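Local coordinates for AvrA (Salmonella typhimurium, PDB 6BE0), which probably transfers acetyl groups from acetyl-CoA to serine and threonine residues of target proteins, as a YopJ-family effector that binds inositol hexakisphosphate, at residues A[108-116]-A[125-133]; A[172-180]-A[222-232]. All coordinates share one frame; numbering follows the deposited sequence.

Both contacts are buried and build on the same five-stranded mixed sheet, but at different places in it: inner strands against an outer edge. Contact 1 joins two neighbouring inner strands into a hairpin along most of their length, whereas contact 2 lies at the outermost strand 170-176, where a loop and a short helix meet the edge through a single bridge. Their centres are about 17 Å apart, and strand 136-143 runs between them. The chemistry follows the position: contact 1 combines a full backbone ladder, aromatic and aliphatic packing and a salt bridge with bound waters; contact 2 has few backbone bonds, a phenylalanine ring against a glutamate, small aliphatic contacts and a carboxylate at a helix start.

Contact 1: residues A[108-116]-A[125-133]; sequences GVESARFLV and ISVVDFRVM
Ala-112 with Phe-130, Phe-114 with Val-128 and Val-116 with Ser-126 are the hydrogen-bonded pairs of an antiparallel beta hairpin within the mixed sheet of this YopJ-family acetyltransferase. Each pair exchanges two backbone bonds, and Val-132 N adds a seventh to Glu-110 O (3.1 Å) just ahead of the first strand. The intervening non-hydrogen-bonded pairs are Ser-111 with Arg-131, Arg-113 with Asp-129 and Leu-115 with Val-127.

Apolar packing divides between the two faces. On the face covered by helix 94-106, the side chains of Phe-114 and Phe-130 run side by side in the same direction; the edge of the Phe-114 ring meets a methylene, CE1 lying 3.8 Å from Phe-130 CB. The Phe-130 ring turns its own edge to the backbone: Val-109 O lies in the ring plane, 3.6 Å from Phe-130 CE2. Thr-104 of the helix touches both phenylalanines. On the other face Leu-115 CD2 packs 4.0 Å from Val-127 CB, and both residues press on helix 186-199.

The polar cluster shares this second face. A bend at chi2 (88°) folds Arg-113 alongside Asp-129, and its NE donates to Asp-129 OD1 in a salt bridge of 3.0 Å. The guanidinium and carboxylate planes are only 16° apart, yet OD1 sits 30° out of the guanidinium plane. Outside partners hold the remaining ends: His-208 NE2 bonds Asp-129 OD2, Leu-86 O takes Arg-113 NH1, and Phe-201 receives Arg-131 through its carbonyl and a cation-pi contact. Water 1 accepts from Arg-131 NE. Water 2 lies in plane at the edge of both guanidinium groups and links them, accepting from Arg-113 NH2 at 2.9 Å and from Arg-131 NH2 at 3.0 Å.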
ATOM      1  N   GLY A 108       1.481  -5.671  23.548  1.00 35.75           N
ATOM      2  CA  GLY A 108       0.326  -4.879  23.929  1.00 36.29           C
ATOM      3  C   GLY A 108      -0.004  -3.782  22.937  1.00 35.77           C
ATOM      4  O   GLY A 108      -0.921  -2.992  23.163  1.00 36.24           O
ATOM      5  N   VAL A 109       0.747  -3.724  21.840  1.00 34.90           N
ATOM      6  CA  VAL A 109       0.471  -2.763  20.779  1.00 34.42           C
ATOM      7  C   VAL A 109      -0.868  -3.101  20.132  1.00 34.27           C
ATOM      8  O   VAL A 109      -1.207  -4.272  19.965  1.00 34.12           O
ATOM      9  CB  VAL A 109       1.589  -2.753  19.721  1.00 33.62           C
ATOM     10  CG1 VAL A 109       1.251  -1.804  18.574  1.00 33.21           C
ATOM     11  CG2 VAL A 109       2.912  -2.362  20.362  1.00 33.88           C
ATOM     12  N   GLU A 110      -1.618  -2.065  19.772  1.00 35.80           N
ATOM     13  CA  GLU A 110      -2.995  -2.220  19.313  1.00 35.89           C
ATOM     14  C   GLU A 110      -3.188  -1.694  17.896  1.00 35.25           C
ATOM     15  O   GLU A 110      -4.257  -1.848  17.305  1.00 35.25           O
ATOM     16  CB  GLU A 110      -3.937  -1.496  20.273  1.00 36.91           C
ATOM     17  CG  GLU A 110      -3.818  -1.980  21.712  1.00 40.79           C
ATOM     18  CD  GLU A 110      -4.850  -1.357  22.630  1.00 40.22           C
ATOM     19  OE1 GLU A 110      -5.667  -0.544  22.147  1.00 41.57           O
ATOM     20  OE2 GLU A 110      -4.842  -1.681  23.837  1.00 39.65           O
ATOM     21  N   SER A 111      -2.146  -1.073  17.358  1.00 33.42           N
ATOM     22  CA  SER A 111      -2.201  -0.476  16.034  1.00 32.91           C
ATOM     23  C   SER A 111      -0.811  -0.463  15.411  1.00 32.32           C
ATOM     24  O   SER A 111       0.103   0.181  15.929  1.00 32.55           O
ATOM     25  CB  SER A 111      -2.764   0.944  16.112  1.00 33.49           C
ATOM     26  OG  SER A 111      -2.700   1.592  14.854  1.00 42.78           O
ATOM     27  N   ALA A 112      -0.653  -1.179  14.303  1.00 31.65           N
ATOM     28  CA  ALA A 112       0.638  -1.263  13.634  1.00 31.16           C
ATOM     29  C   ALA A 112       0.478  -1.617  12.160  1.00 30.58           C
ATOM     30  O   ALA A 112      -0.572  -2.103  11.735  1.00 30.51           O
ATOM     31  CB  ALA A 112       1.526  -2.283  14.329  1.00 31.13           C
ATOM     32  N   ARG A 113       1.525  -1.353  11.385  1.00 31.59           N
ATOM     33  CA  ARG A 113       1.538  -1.679   9.963  1.00 31.12           C
ATOM     34  C   ARG A 113       2.828  -2.389   9.590  1.00 30.84           C
ATOM     35  O   ARG A 113       3.849  -2.238  10.258  1.00 31.01           O
ATOM     36  CB  ARG A 113       1.371  -0.421   9.109  1.00 31.17           C
ATOM     37  CG  ARG A 113      -0.010   0.193   9.185  1.00 31.49           C
ATOM     38  CD  ARG A 113      -0.116   1.181  10.331  1.00 32.09           C
ATOM     39  NE  ARG A 113      -1.504   1.451  10.692  1.00 33.39           N
ATOM     40  CZ  ARG A 113      -1.877   2.169  11.746  1.00 33.17           C
ATOM     41  NH1 ARG A 113      -0.965   2.697  12.556  1.00 33.74           N
ATOM     42  NH2 ARG A 113      -3.166   2.357  11.994  1.00 33.63           N
ATOM     43  N   PHE A 114       2.769  -3.163   8.513  1.00 29.34           N
ATOM     44  CA  PHE A 114       3.916  -3.934   8.058  1.00 29.17           C
ATOM     45  C   PHE A 114       4.083  -3.841   6.554  1.00 28.93           C
ATOM     46  O   PHE A 114       3.147  -4.124   5.814  1.00 28.80           O
ATOM     47  CB  PHE A 114       3.763  -5.401   8.455  1.00 29.16           C
ATOM     48  CG  PHE A 114       3.591  -5.617   9.930  1.00 29.48           C
ATOM     49  CD1 PHE A 114       2.328  -5.656  10.495  1.00 29.65           C
ATOM     50  CD2 PHE A 114       4.693  -5.793  10.750  1.00 29.69           C
ATOM     51  CE1 PHE A 114       2.167  -5.860  11.852  1.00 30.05           C
ATOM     52  CE2 PHE A 114       4.538  -5.995  12.108  1.00 30.06           C
ATOM     53  CZ  PHE A 114       3.273  -6.030  12.659  1.00 30.25           C
ATOM     54  N   LEU A 115       5.270  -3.440   6.108  1.00 28.81           N
ATOM     55  CA  LEU A 115       5.662  -3.635   4.718  1.00 28.69           C
ATOM     56  C   LEU A 115       6.342  -4.988   4.620  1.00 28.69           C
ATOM     57  O   LEU A 115       7.386  -5.209   5.236  1.00 28.88           O
ATOM     58  CB  LEU A 115       6.598  -2.530   4.225  1.00 28.88           C
ATOM     59  CG  LEU A 115       6.043  -1.107   4.148  1.00 29.02           C
ATOM     60  CD1 LEU A 115       7.019  -0.230   3.384  1.00 29.28           C
ATOM     61  CD2 LEU A 115       4.668  -1.068   3.500  1.00 28.87           C
ATOM     62  N   VAL A 116       5.743  -5.890   3.851  1.00 28.57           N
ATOM     63  CA  VAL A 116       6.230  -7.260   3.754  1.00 28.68           C
ATOM     64  C   VAL A 116       6.598  -7.623   2.321  1.00 28.74           C
ATOM     65  O   VAL A 116       5.788  -7.489   1.406  1.00 28.64           O
ATOM     66  CB  VAL A 116       5.182  -8.268   4.292  1.00 28.67           C
ATOM     67  CG1 VAL A 116       3.816  -8.050   3.638  1.00 28.52           C
ATOM     68  CG2 VAL A 116       5.665  -9.708   4.105  1.00 28.89           C
ATOM     69  N   ILE A 125       6.289  -6.325  -2.564  1.00 31.19           N
ATOM     70  CA  ILE A 125       6.064  -5.646  -1.298  1.00 30.96           C
ATOM     71  C   ILE A 125       4.601  -5.244  -1.151  1.00 30.76           C
ATOM     72  O   ILE A 125       4.079  -4.468  -1.953  1.00 30.81           O
ATOM     73  CB  ILE A 125       6.965  -4.400  -1.176  1.00 31.10           C
ATOM     74  CG1 ILE A 125       8.438  -4.825  -1.175  1.00 31.40           C
ATOM     75  CG2 ILE A 125       6.639  -3.616   0.092  1.00 30.97           C
ATOM     76  CD1 ILE A 125       9.415  -3.678  -1.319  1.00 34.63           C
ATOM     77  N   SER A 126       3.947  -5.789  -0.128  1.00 28.78           N
ATOM     78  CA  SER A 126       2.573  -5.427   0.210  1.00 28.69           C
ATOM     79  C   SER A 126       2.544  -4.719   1.559  1.00 28.67           C
ATOM     80  O   SER A 126       3.569  -4.618   2.234  1.00 28.70           O
ATOM     81  CB  SER A 126       1.676  -6.665   0.248  1.00 28.71           C
ATOM     82  OG  SER A 126       1.689  -7.346  -0.993  1.00 31.54           O
ATOM     83  N   VAL A 127       1.369  -4.231   1.945  1.00 28.38           N
ATOM     84  CA  VAL A 127       1.194  -3.598   3.247  1.00 28.48           C
ATOM     85  C   VAL A 127       0.103  -4.312   4.039  1.00 28.56           C
ATOM     86  O   VAL A 127      -0.940  -4.674   3.495  1.00 28.61           O
ATOM     87  CB  VAL A 127       0.852  -2.096   3.114  1.00 28.66           C
ATOM     88  CG1 VAL A 127      -0.460  -1.893   2.370  1.00 28.76           C
ATOM     89  CG2 VAL A 127       0.806  -1.435   4.488  1.00 28.89           C
ATOM     90  N   VAL A 128       0.366  -4.520   5.326  1.00 28.67           N
ATOM     91  CA  VAL A 128      -0.581  -5.164   6.229  1.00 28.86           C
ATOM     92  C   VAL A 128      -0.988  -4.189   7.324  1.00 29.16           C
ATOM     93  O   VAL A 128      -0.133  -3.535   7.914  1.00 29.23           O
ATOM     94  CB  VAL A 128       0.020  -6.430   6.878  1.00 28.89           C
ATOM     95  CG1 VAL A 128      -0.963  -7.054   7.868  1.00 29.21           C
ATOM     96  CG2 VAL A 128       0.419  -7.438   5.815  1.00 28.72           C
ATOM     97  N   ASP A 129      -2.287  -4.093   7.591  1.00 29.45           N
ATOM     98  CA  ASP A 129      -2.773  -3.284   8.704  1.00 29.88           C
ATOM     99  C   ASP A 129      -3.143  -4.181   9.878  1.00 30.19           C
ATOM    100  O   ASP A 129      -3.863  -5.168   9.718  1.00 30.26           O
ATOM    101  CB  ASP A 129      -3.975  -2.436   8.289  1.00 30.18           C
ATOM    102  CG  ASP A 129      -4.260  -1.307   9.270  1.00 30.71           C
ATOM    103  OD1 ASP A 129      -3.313  -0.829   9.932  1.00 30.76           O
ATOM    104  OD2 ASP A 129      -5.430  -0.889   9.374  1.00 31.18           O
ATOM    105  N   PHE A 130      -2.640  -3.818  11.053  1.00 30.46           N
ATOM    106  CA  PHE A 130      -2.814  -4.600  12.273  1.00 30.85           C
ATOM    107  C   PHE A 130      -3.590  -3.783  13.303  1.00 31.52           C
ATOM    108  O   PHE A 130      -3.233  -2.645  13.602  1.00 31.68           O
ATOM    109  CB  PHE A 130      -1.445  -5.022  12.820  1.00 30.72           C
ATOM    110  CG  PHE A 130      -1.497  -5.693  14.163  1.00 31.22           C
ATOM    111  CD1 PHE A 130      -1.564  -7.073  14.262  1.00 31.27           C
ATOM    112  CD2 PHE A 130      -1.457  -4.943  15.325  1.00 31.74           C
ATOM    113  CE1 PHE A 130      -1.602  -7.690  15.499  1.00 31.84           C
ATOM    114  CE2 PHE A 130      -1.495  -5.553  16.562  1.00 32.29           C
ATOM    115  CZ  PHE A 130      -1.568  -6.928  16.651  1.00 32.34           C
ATOM    116  N   ARG A 131      -4.654  -4.371  13.839  1.00 34.84           N
ATOM    117  CA  ARG A 131      -5.546  -3.666  14.756  1.00 37.99           C
ATOM    118  C   ARG A 131      -6.184  -4.635  15.747  1.00 38.52           C
ATOM    119  O   ARG A 131      -6.876  -5.570  15.341  1.00 36.26           O
ATOM    120  CB  ARG A 131      -6.634  -2.928  13.962  1.00 35.86           C
ATOM    121  CG  ARG A 131      -7.611  -2.099  14.798  1.00 37.99           C
ATOM    122  CD  ARG A 131      -7.130  -0.667  14.983  1.00 36.85           C
ATOM    123  NE  ARG A 131      -7.074   0.074  13.721  1.00 36.44           N
ATOM    124  CZ  ARG A 131      -8.075   0.793  13.217  1.00 36.84           C
ATOM    125  NH1 ARG A 131      -9.235   0.885  13.853  1.00 44.62           N
ATOM    126  NH2 ARG A 131      -7.915   1.427  12.063  1.00 39.21           N
ATOM    127  N   VAL A 132      -5.952  -4.423  17.042  1.00 44.66           N
ATOM    128  CA  VAL A 132      -6.665  -5.193  18.058  1.00 46.19           C
ATOM    129  C   VAL A 132      -7.883  -4.374  18.459  1.00 46.69           C
ATOM    130  O   VAL A 132      -7.801  -3.163  18.673  1.00 46.47           O
ATOM    131  CB  VAL A 132      -5.795  -5.546  19.305  1.00 42.90           C
ATOM    132  CG1 VAL A 132      -4.395  -5.989  18.892  1.00 42.11           C
ATOM    133  CG2 VAL A 132      -5.718  -4.396  20.291  1.00 54.96           C
ATOM    134  N   MET A 133      -9.017  -5.052  18.535  1.00 54.91           N
ATOM    135  CA  MET A 133     -10.302  -4.405  18.723  1.00 54.28           C
ATOM    136  C   MET A 133     -11.122  -5.300  19.634  1.00 56.61           C
ATOM    137  O   MET A 133     -11.272  -6.490  19.359  1.00 56.76           O
ATOM    138  CB  MET A 133     -10.983  -4.191  17.373  1.00 54.08           C
ATOM    139  CG  MET A 133     -12.158  -3.237  17.383  1.00 57.89           C
ATOM    140  SD  MET A 133     -12.693  -2.840  15.706  1.00 60.45           S
ATOM    141  CE  MET A 133     -11.402  -1.705  15.202  1.00 62.29           C
TER
HETATM  142  O   HOH W   1      -4.558  -0.275  12.566  1.00 31.40           O
HETATM  143  O   HOH W   2      -5.462   1.600  10.410  1.00 35.02           O

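Contact 2: residues A[172-180]-A[222-232]; sequences FAMVELDIQ and FLPSDKADRYL
The Phe-222 ring packs on the aliphatic part of Glu-176, CE1 coming to 3.9 Å from Glu-176 CB. The two side chains run at a slant, and the carboxylate stands nearly upright to the ring, 80° from its plane, with OE1 at the ring edge. Extended from a CG that lies opposite the backbone N (chi1 176°), Glu-176 reaches the start of helix 225-228, where OE1 accepts Ser-225 N at 3.1 Å on its anti lone pair. Its other oxygen, OE2, is held by Cys-147 N, so both oxygens are engaged, though the Ser-225 bond is bent (138°), and the negative charge probably suits the helix N-terminus.

Two nearly straight backbone bonds join the two segments: Leu-223 N to Met-174 O (2.8 Å) and Glu-176 N to Leu-223 O (2.9 Å). On the far side of this bridge Val-175 splits its branches, CG2 touching Leu-223 CD2 at 4.0 Å while CG1 meets Ala-228 CB at 3.7 Å. Leu-177 CD2 and Leu-232 CD1 end the apolar row at 3.4 Å, their side chains crossing at about a right angle.

Just beyond, Asp-178 forms a salt bridge with Arg-181, a coenzyme A-binding residue. A single beta bridge thus leads straight into a short helix that has Pro-224 at its N-cap, covering the C-terminal end of strand 170-176, the outermost strand of the mixed sheet.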
ATOM      1  N   PHE A 172      -8.000 -12.930   9.804  1.00 35.67           N
ATOM      2  CA  PHE A 172      -7.218 -12.466   8.664  1.00 34.30           C
ATOM      3  C   PHE A 172      -8.078 -12.258   7.420  1.00 34.19           C
ATOM      4  O   PHE A 172      -9.032 -12.998   7.172  1.00 35.42           O
ATOM      5  CB  PHE A 172      -6.095 -13.458   8.354  1.00 34.57           C
ATOM      6  CG  PHE A 172      -5.383 -13.181   7.059  1.00 33.58           C
ATOM      7  CD1 PHE A 172      -5.720 -13.871   5.907  1.00 34.12           C
ATOM      8  CD2 PHE A 172      -4.382 -12.225   6.993  1.00 32.33           C
ATOM      9  CE1 PHE A 172      -5.068 -13.616   4.715  1.00 33.42           C
ATOM     10  CE2 PHE A 172      -3.728 -11.966   5.804  1.00 31.66           C
ATOM     11  CZ  PHE A 172      -4.072 -12.663   4.664  1.00 32.19           C
ATOM     12  N   ALA A 173      -7.722 -11.241   6.640  1.00 32.91           N
ATOM     13  CA  ALA A 173      -8.394 -10.956   5.381  1.00 32.85           C
ATOM     14  C   ALA A 173      -7.414 -10.337   4.393  1.00 31.68           C
ATOM     15  O   ALA A 173      -6.509  -9.602   4.780  1.00 30.73           O
ATOM     16  CB  ALA A 173      -9.579 -10.030   5.605  1.00 33.05           C
ATOM     17  N   MET A 174      -7.596 -10.652   3.116  1.00 39.14           N
ATOM     18  CA  MET A 174      -6.776 -10.086   2.055  1.00 38.18           C
ATOM     19  C   MET A 174      -7.658  -9.228   1.159  1.00 38.24           C
ATOM     20  O   MET A 174      -8.748  -9.646   0.772  1.00 39.25           O
ATOM     21  CB  MET A 174      -6.090 -11.197   1.261  1.00 38.63           C
ATOM     22  CG  MET A 174      -5.289 -10.719   0.066  1.00 38.15           C
ATOM     23  SD  MET A 174      -4.357 -12.070  -0.677  1.00 45.32           S
ATOM     24  CE  MET A 174      -4.489 -11.659  -2.413  1.00 44.14           C
ATOM     25  N   VAL A 175      -7.187  -8.025   0.846  1.00 31.14           N
ATOM     26  CA  VAL A 175      -7.978  -7.060   0.092  1.00 31.31           C
ATOM     27  C   VAL A 175      -7.316  -6.704  -1.235  1.00 31.12           C
ATOM     28  O   VAL A 175      -6.166  -6.265  -1.278  1.00 30.38           O
ATOM     29  CB  VAL A 175      -8.208  -5.770   0.907  1.00 30.83           C
ATOM     30  CG1 VAL A 175      -9.001  -4.748   0.096  1.00 31.28           C
ATOM     31  CG2 VAL A 175      -8.932  -6.092   2.204  1.00 31.26           C
ATOM     32  N   GLU A 176      -8.062  -6.903  -2.315  1.00 36.82           N
ATOM     33  CA  GLU A 176      -7.634  -6.501  -3.647  1.00 39.00           C
ATOM     34  C   GLU A 176      -8.021  -5.048  -3.882  1.00 37.36           C
ATOM     35  O   GLU A 176      -9.164  -4.664  -3.642  1.00 38.69           O
ATOM     36  CB  GLU A 176      -8.269  -7.406  -4.708  1.00 38.03           C
ATOM     37  CG  GLU A 176      -7.958  -7.023  -6.148  1.00 42.19           C
ATOM     38  CD  GLU A 176      -8.847  -7.747  -7.142  1.00 40.09           C
ATOM     39  OE1 GLU A 176     -10.087  -7.684  -6.988  1.00 40.88           O
ATOM     40  OE2 GLU A 176      -8.308  -8.379  -8.074  1.00 40.71           O
ATOM     41  N   LEU A 177      -7.068  -4.244  -4.346  1.00 30.78           N
ATOM     42  CA  LEU A 177      -7.323  -2.834  -4.628  1.00 30.93           C
ATOM     43  C   LEU A 177      -7.378  -2.565  -6.129  1.00 31.87           C
ATOM     44  O   LEU A 177      -8.226  -1.804  -6.596  1.00 32.73           O
ATOM     45  CB  LEU A 177      -6.252  -1.957  -3.973  1.00 30.00           C
ATOM     46  CG  LEU A 177      -6.190  -1.982  -2.442  1.00 29.26           C
ATOM     47  CD1 LEU A 177      -5.135  -1.006  -1.940  1.00 28.66           C
ATOM     48  CD2 LEU A 177      -7.543  -1.666  -1.814  1.00 29.76           C
ATOM     49  N   ASP A 178      -6.480  -3.203  -6.875  1.00 39.03           N
ATOM     50  CA  ASP A 178      -6.365  -2.990  -8.317  1.00 36.12           C
ATOM     51  C   ASP A 178      -6.267  -1.503  -8.641  1.00 36.88           C
ATOM     52  O   ASP A 178      -7.072  -0.968  -9.404  1.00 38.94           O
ATOM     53  CB  ASP A 178      -7.554  -3.612  -9.056  1.00 37.19           C
ATOM     54  CG  ASP A 178      -7.368  -3.619 -10.568  1.00 40.07           C
ATOM     55  OD1 ASP A 178      -6.208  -3.690 -11.031  1.00 38.97           O
ATOM     56  OD2 ASP A 178      -8.382  -3.552 -11.294  1.00 40.19           O
ATOM     57  N   ILE A 179      -5.284  -0.838  -8.039  1.00 33.80           N
ATOM     58  CA  ILE A 179      -5.004   0.563  -8.329  1.00 34.72           C
ATOM     59  C   ILE A 179      -3.590   0.709  -8.883  1.00 34.80           C
ATOM     60  O   ILE A 179      -3.253   1.733  -9.475  1.00 35.93           O
ATOM     61  CB  ILE A 179      -5.169   1.449  -7.082  1.00 34.55           C
ATOM     62  CG1 ILE A 179      -4.321   0.915  -5.925  1.00 33.11           C
ATOM     63  CG2 ILE A 179      -6.638   1.517  -6.684  1.00 39.51           C
ATOM     64  CD1 ILE A 179      -4.239   1.861  -4.742  1.00 33.05           C
ATOM     65  N   GLN A 180      -2.767  -0.318  -8.683  1.00 32.41           N
ATOM     66  CA  GLN A 180      -1.460  -0.382  -9.324  1.00 32.46           C
ATOM     67  C   GLN A 180      -1.574  -1.159 -10.626  1.00 33.55           C
ATOM     68  O   GLN A 180      -2.129  -2.258 -10.656  1.00 36.06           O
ATOM     69  CB  GLN A 180      -0.418  -1.039  -8.416  1.00 31.92           C
ATOM     70  CG  GLN A 180       0.949  -1.197  -9.081  1.00 31.18           C
ATOM     71  CD  GLN A 180       1.886  -2.090  -8.301  1.00 30.94           C
ATOM     72  OE1 GLN A 180       1.762  -2.230  -7.087  1.00 31.61           O
ATOM     73  NE2 GLN A 180       2.833  -2.706  -9.003  1.00 37.23           N
ATOM     74  N   PHE A 222     -10.783 -13.883  -0.825  1.00 51.23           N
ATOM     75  CA  PHE A 222     -10.315 -12.538  -0.518  1.00 46.90           C
ATOM     76  C   PHE A 222     -11.398 -11.523  -0.858  1.00 46.68           C
ATOM     77  O   PHE A 222     -12.430 -11.877  -1.427  1.00 49.10           O
ATOM     78  CB  PHE A 222      -9.030 -12.221  -1.288  1.00 45.12           C
ATOM     79  CG  PHE A 222      -9.202 -12.206  -2.780  1.00 46.09           C
ATOM     80  CD1 PHE A 222      -9.490 -11.028  -3.445  1.00 44.75           C
ATOM     81  CD2 PHE A 222      -9.069 -13.370  -3.516  1.00 49.34           C
ATOM     82  CE1 PHE A 222      -9.646 -11.011  -4.820  1.00 45.88           C
ATOM     83  CE2 PHE A 222      -9.223 -13.359  -4.890  1.00 49.81           C
ATOM     84  CZ  PHE A 222      -9.511 -12.178  -5.541  1.00 48.36           C
ATOM     85  N   LEU A 223     -11.157 -10.264  -0.511  1.00 44.14           N
ATOM     86  CA  LEU A 223     -12.115  -9.200  -0.777  1.00 44.09           C
ATOM     87  C   LEU A 223     -11.830  -8.557  -2.135  1.00 43.50           C
ATOM     88  O   LEU A 223     -10.768  -7.966  -2.323  1.00 41.33           O
ATOM     89  CB  LEU A 223     -12.060  -8.146   0.329  1.00 42.19           C
ATOM     90  CG  LEU A 223     -13.196  -7.123   0.326  1.00 42.81           C
ATOM     91  CD1 LEU A 223     -14.479  -7.747   0.854  1.00 45.44           C
ATOM     92  CD2 LEU A 223     -12.817  -5.893   1.135  1.00 40.77           C
ATOM     93  N   PRO A 224     -12.771  -8.668  -3.089  1.00 45.96           N
ATOM     94  CA  PRO A 224     -12.518  -8.068  -4.403  1.00 45.70           C
ATOM     95  C   PRO A 224     -12.551  -6.543  -4.348  1.00 46.19           C
ATOM     96  O   PRO A 224     -13.007  -5.979  -3.352  1.00 46.42           O
ATOM     97  CB  PRO A 224     -13.655  -8.618  -5.265  1.00 49.20           C
ATOM     98  CG  PRO A 224     -14.756  -8.876  -4.307  1.00 50.59           C
ATOM     99  CD  PRO A 224     -14.099  -9.307  -3.027  1.00 49.86           C
ATOM    100  N   SER A 225     -12.076  -5.894  -5.406  1.00 43.15           N
ATOM    101  CA  SER A 225     -11.897  -4.445  -5.405  1.00 41.67           C
ATOM    102  C   SER A 225     -13.209  -3.675  -5.268  1.00 43.28           C
ATOM    103  O   SER A 225     -13.270  -2.679  -4.546  1.00 42.34           O
ATOM    104  CB  SER A 225     -11.177  -4.006  -6.682  1.00 41.25           C
ATOM    105  OG  SER A 225     -11.927  -4.346  -7.833  1.00 43.75           O
ATOM    106  N   ASP A 226     -14.254  -4.126  -5.956  1.00 51.21           N
ATOM    107  CA  ASP A 226     -15.533  -3.424  -5.922  1.00 54.62           C
ATOM    108  C   ASP A 226     -16.107  -3.406  -4.505  1.00 54.21           C
ATOM    109  O   ASP A 226     -16.768  -2.448  -4.105  1.00 54.56           O
ATOM    110  CB  ASP A 226     -16.532  -4.062  -6.891  1.00 56.29           C
ATOM    111  CG  ASP A 226     -16.785  -5.523  -6.591  1.00 60.44           C
ATOM    112  OD1 ASP A 226     -15.809  -6.256  -6.328  1.00 64.82           O
ATOM    113  OD2 ASP A 226     -17.962  -5.939  -6.613  1.00 71.43           O
ATOM    114  N   LYS A 227     -15.845  -4.466  -3.750  1.00 50.76           N
ATOM    115  CA  LYS A 227     -16.265  -4.529  -2.355  1.00 51.99           C
ATOM    116  C   LYS A 227     -15.405  -3.609  -1.495  1.00 50.87           C
ATOM    117  O   LYS A 227     -15.891  -2.986  -0.551  1.00 53.00           O
ATOM    118  CB  LYS A 227     -16.184  -5.966  -1.833  1.00 51.05           C
ATOM    119  CG  LYS A 227     -17.116  -6.940  -2.534  1.00 52.36           C
ATOM    120  CD  LYS A 227     -18.559  -6.781  -2.075  1.00 63.20           C
ATOM    121  CE  LYS A 227     -18.789  -7.380  -0.692  1.00 69.01           C
ATOM    122  NZ  LYS A 227     -18.546  -8.851  -0.668  1.00 67.92           N
ATOM    123  N   ALA A 228     -14.121  -3.527  -1.831  1.00 39.20           N
ATOM    124  CA  ALA A 228     -13.181  -2.705  -1.079  1.00 36.99           C
ATOM    125  C   ALA A 228     -13.506  -1.221  -1.223  1.00 38.96           C
ATOM    126  O   ALA A 228     -13.289  -0.440  -0.297  1.00 44.80           O
ATOM    127  CB  ALA A 228     -11.756  -2.980  -1.535  1.00 35.04           C
ATOM    128  N   ASP A 229     -14.029  -0.837  -2.383  1.00 41.41           N
ATOM    129  CA  ASP A 229     -14.369   0.559  -2.647  1.00 45.95           C
ATOM    130  C   ASP A 229     -15.451   1.068  -1.696  1.00 47.37           C
ATOM    131  O   ASP A 229     -15.533   2.265  -1.425  1.00 54.10           O
ATOM    132  CB  ASP A 229     -14.829   0.737  -4.098  1.00 47.70           C
ATOM    133  CG  ASP A 229     -13.705   0.524  -5.101  1.00 46.38           C
ATOM    134  OD1 ASP A 229     -12.523   0.558  -4.698  1.00 40.45           O
ATOM    135  OD2 ASP A 229     -14.005   0.333  -6.299  1.00 44.42           O
ATOM    136  N   ARG A 230     -16.277   0.157  -1.192  1.00 62.72           N
ATOM    137  CA  ARG A 230     -17.354   0.525  -0.279  1.00 66.40           C
ATOM    138  C   ARG A 230     -16.838   0.747   1.141  1.00 66.81           C
ATOM    139  O   ARG A 230     -17.514   1.366   1.963  1.00 69.39           O
ATOM    140  CB  ARG A 230     -18.437  -0.555  -0.270  1.00 67.31           C
ATOM    141  CG  ARG A 230     -18.992  -0.894  -1.641  1.00 67.00           C
ATOM    142  CD  ARG A 230     -19.976  -2.047  -1.563  1.00 68.70           C
ATOM    143  NE  ARG A 230     -20.290  -2.585  -2.884  1.00 79.92           N
ATOM    144  CZ  ARG A 230     -20.977  -3.703  -3.097  1.00 76.93           C
ATOM    145  NH1 ARG A 230     -21.431  -4.417  -2.073  1.00 78.72           N
ATOM    146  NH2 ARG A 230     -21.208  -4.112  -4.339  1.00 67.07           N
ATOM    147  N   TYR A 231     -15.638   0.243   1.420  1.00 46.43           N
ATOM    148  CA  TYR A 231     -15.052   0.328   2.755  1.00 39.73           C
ATOM    149  C   TYR A 231     -14.041   1.464   2.881  1.00 41.69           C
ATOM    150  O   TYR A 231     -14.035   2.191   3.877  1.00 44.34           O
ATOM    151  CB  TYR A 231     -14.362  -0.990   3.121  1.00 33.73           C
ATOM    152  CG  TYR A 231     -15.294  -2.082   3.601  1.00 36.16           C
ATOM    153  CD1 TYR A 231     -15.754  -2.102   4.911  1.00 37.17           C
ATOM    154  CD2 TYR A 231     -15.696  -3.102   2.751  1.00 36.80           C
ATOM    155  CE1 TYR A 231     -16.599  -3.101   5.357  1.00 40.50           C
ATOM    156  CE2 TYR A 231     -16.541  -4.105   3.188  1.00 39.62           C
ATOM    157  CZ  TYR A 231     -16.989  -4.100   4.491  1.00 40.68           C
ATOM    158  OH  TYR A 231     -17.828  -5.100   4.929  1.00 41.91           O
ATOM    159  N   LEU A 232     -13.190   1.612   1.871  1.00 32.20           N
ATOM    160  CA  LEU A 232     -11.997   2.444   1.992  1.00 29.18           C
ATOM    161  C   LEU A 232     -12.225   3.899   1.579  1.00 33.77           C
ATOM    162  O   LEU A 232     -13.042   4.179   0.701  1.00 37.09           O
ATOM    163  CB  LEU A 232     -10.867   1.837   1.161  1.00 26.44           C
ATOM    164  CG  LEU A 232     -10.544   0.383   1.518  1.00 27.71           C
ATOM    165  CD1 LEU A 232      -9.483  -0.187   0.588  1.00 23.74           C
ATOM    166  CD2 LEU A 232     -10.097   0.267   2.972  1.00 23.24           C
TER